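Local coordinates for acyl carrier protein (Leishmania major, PDB 5ZWT) that probably carries growing acyl chains on a phosphopantetheine arm during fatty acid biosynthesis, at residues Arg10-Val15 and Gln67-Ala72. The protein carries 1 engineered substitution. Residues are numbered along the deposited sequence; the frame is centred on the assembly and turned at random.
Sequences RVLEVV and QSIPDA
Ile-69, in the first turn of helix 69-78, faces helix 3-16 and meets Val-11, Leu-12 and Val-15, an example of one branched side chain touching residues from two successive turns of another helix. Its two branches divide the work. CG1 lies anti to the carbonyl carbon (chi1 -69°) and, with the chain extended beyond it, carries CD1 to the Leu-12/Val-15 side, while CG2 is left for Val-11. Ile-69 CD1 lies 3.8 Å from Leu-12 CD2, the two side chains crossing at nearly a right angle. With Val-15 the approach is tip to tip, CG2 of the valine 4.0 Å from Ile-69 CD1. Val-11 instead slides past the isoleucine in the opposite direction: its CG1, anti to the backbone N (chi1 172°), comes to 4.1 Å from Ile-69 CG2 and also touches Ala-72 CB, one turn further along.

Such apolar packing between first and last helices belongs to the helical bundle in which acyl carrier proteins generally shelter an acyl chain, here in the apo form. Ala-72 also rests on Ile-50 of helix 40-53, joining this interface to a third helix. At the start of helix 69-78, Ser-68 is the N-cap: its OG accepts from Asp-71 N at 3.1 Å. The Asp-71 side chain reaches back past the cap, its OD2 accepting from Gln-67 N (3.0 Å) through the anti lone pair and tying the preceding loop to the first turn.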
loop_
_atom_site.group_PDB
_atom_site.type_symbol
_atom_site.label_atom_id
_atom_site.label_comp_id
_atom_site.label_asym_id
_atom_site.label_seq_id
_atom_site.Cartn_x
_atom_site.Cartn_y
_atom_site.Cartn_z
ATOM N N ARG A 10 -3.268 0.283 6.659
ATOM C CA ARG A 10 -3.456 1.658 7.081
ATOM C C ARG A 10 -4.815 1.853 7.744
ATOM O O ARG A 10 -4.920 2.642 8.682
ATOM C CB ARG A 10 -3.249 2.593 5.892
ATOM C CG ARG A 10 -1.793 2.576 5.380
ATOM C CD ARG A 10 -1.683 3.195 4.002
ATOM N NE ARG A 10 -2.238 4.540 3.951
ATOM C CZ ARG A 10 -2.409 5.220 2.818
ATOM N NH1 ARG A 10 -2.059 4.671 1.662
ATOM N NH2 ARG A 10 -2.928 6.444 2.836
ATOM N N VAL A 11 -5.846 1.110 7.331
ATOM C CA VAL A 11 -7.119 1.236 8.047
ATOM C C VAL A 11 -6.980 0.734 9.476
ATOM O O VAL A 11 -7.513 1.345 10.416
ATOM C CB VAL A 11 -8.257 0.509 7.308
ATOM C CG1 VAL A 11 -9.530 0.498 8.186
ATOM C CG2 VAL A 11 -8.543 1.209 5.998
ATOM N N LEU A 12 -6.227 -0.355 9.674
ATOM C CA LEU A 12 -6.090 -0.917 11.018
ATOM C C LEU A 12 -5.461 0.094 11.950
ATOM O O LEU A 12 -5.880 0.219 13.105
ATOM C CB LEU A 12 -5.256 -2.208 11.003
ATOM C CG LEU A 12 -5.891 -3.482 10.424
ATOM C CD1 LEU A 12 -4.842 -4.560 10.274
ATOM C CD2 LEU A 12 -7.031 -3.971 11.302
ATOM N N GLU A 13 -4.490 0.868 11.454
ATOM C CA GLU A 13 -3.808 1.803 12.342
ATOM C C GLU A 13 -4.663 3.027 12.613
ATOM O O GLU A 13 -4.653 3.558 13.740
ATOM C CB GLU A 13 -2.462 2.218 11.740
ATOM C CG GLU A 13 -1.316 2.299 12.756
ATOM C CD GLU A 13 -1.017 0.952 13.398
ATOM O OE1 GLU A 13 -0.956 -0.059 12.668
ATOM O OE2 GLU A 13 -0.868 0.899 14.638
ATOM N N VAL A 14 -5.471 3.445 11.636
ATOM C CA VAL A 14 -6.430 4.515 11.897
ATOM C C VAL A 14 -7.388 4.098 13.006
ATOM O O VAL A 14 -7.644 4.860 13.946
ATOM C CB VAL A 14 -7.195 4.893 10.613
ATOM C CG1 VAL A 14 -8.343 5.850 10.948
ATOM C CG2 VAL A 14 -6.231 5.541 9.624
ATOM N N VAL A 15 -7.919 2.873 12.926
ATOM C CA VAL A 15 -8.951 2.461 13.877
ATOM C C VAL A 15 -8.346 2.223 15.248
ATOM O O VAL A 15 -8.902 2.648 16.268
ATOM C CB VAL A 15 -9.675 1.190 13.384
ATOM C CG1 VAL A 15 -10.577 0.647 14.499
ATOM C CG2 VAL A 15 -10.503 1.477 12.146
ATOM N N GLN A 67 -19.443 0.160 8.049
ATOM C CA GLN A 67 -19.729 -0.169 9.443
ATOM C C GLN A 67 -18.755 -1.188 10.026
ATOM O O GLN A 67 -18.973 -1.683 11.140
ATOM C CB GLN A 67 -21.168 -0.685 9.590
ATOM C CG GLN A 67 -22.245 0.337 9.262
ATOM C CD GLN A 67 -22.271 1.480 10.263
ATOM O OE1 GLN A 67 -21.931 1.299 11.435
ATOM N NE2 GLN A 67 -22.719 2.654 9.818
ATOM N N SER A 68 -17.697 -1.521 9.309
ATOM C CA SER A 68 -16.733 -2.509 9.763
ATOM C C SER A 68 -15.441 -2.243 9.017
ATOM O O SER A 68 -15.420 -1.520 8.016
ATOM C CB SER A 68 -17.225 -3.927 9.485
ATOM O OG SER A 68 -17.199 -4.173 8.078
ATOM N N ILE A 69 -14.367 -2.871 9.481
ATOM C CA ILE A 69 -13.098 -2.729 8.772
ATOM C C ILE A 69 -13.168 -3.376 7.391
ATOM O O ILE A 69 -12.652 -2.784 6.428
ATOM C CB ILE A 69 -11.929 -3.242 9.629
ATOM C CG1 ILE A 69 -11.749 -2.262 10.813
ATOM C CG2 ILE A 69 -10.655 -3.378 8.797
ATOM C CD1 ILE A 69 -10.470 -2.466 11.602
ATOM N N PRO A 70 -13.784 -4.557 7.211
ATOM C CA PRO A 70 -13.973 -5.036 5.828
ATOM C C PRO A 70 -14.727 -4.045 4.950
ATOM O O PRO A 70 -14.342 -3.840 3.795
ATOM C CB PRO A 70 -14.740 -6.355 6.012
ATOM C CG PRO A 70 -14.345 -6.839 7.362
ATOM C CD PRO A 70 -14.092 -5.604 8.201
ATOM N N ASP A 71 -15.774 -3.396 5.467
ATOM C CA ASP A 71 -16.492 -2.411 4.657
ATOM C C ASP A 71 -15.550 -1.304 4.198
ATOM O O ASP A 71 -15.553 -0.912 3.022
ATOM C CB ASP A 71 -17.671 -1.795 5.433
ATOM C CG ASP A 71 -18.800 -2.778 5.710
ATOM O OD1 ASP A 71 -18.877 -3.832 5.028
ATOM O OD2 ASP A 71 -19.659 -2.452 6.574
ATOM N N ALA A 72 -14.727 -0.791 5.119
ATOM C CA ALA A 72 -13.810 0.291 4.782
ATOM C C ALA A 72 -12.760 -0.152 3.778
ATOM O O ALA A 72 -12.478 0.566 2.812
ATOM C CB ALA A 72 -13.113 0.816 6.041
#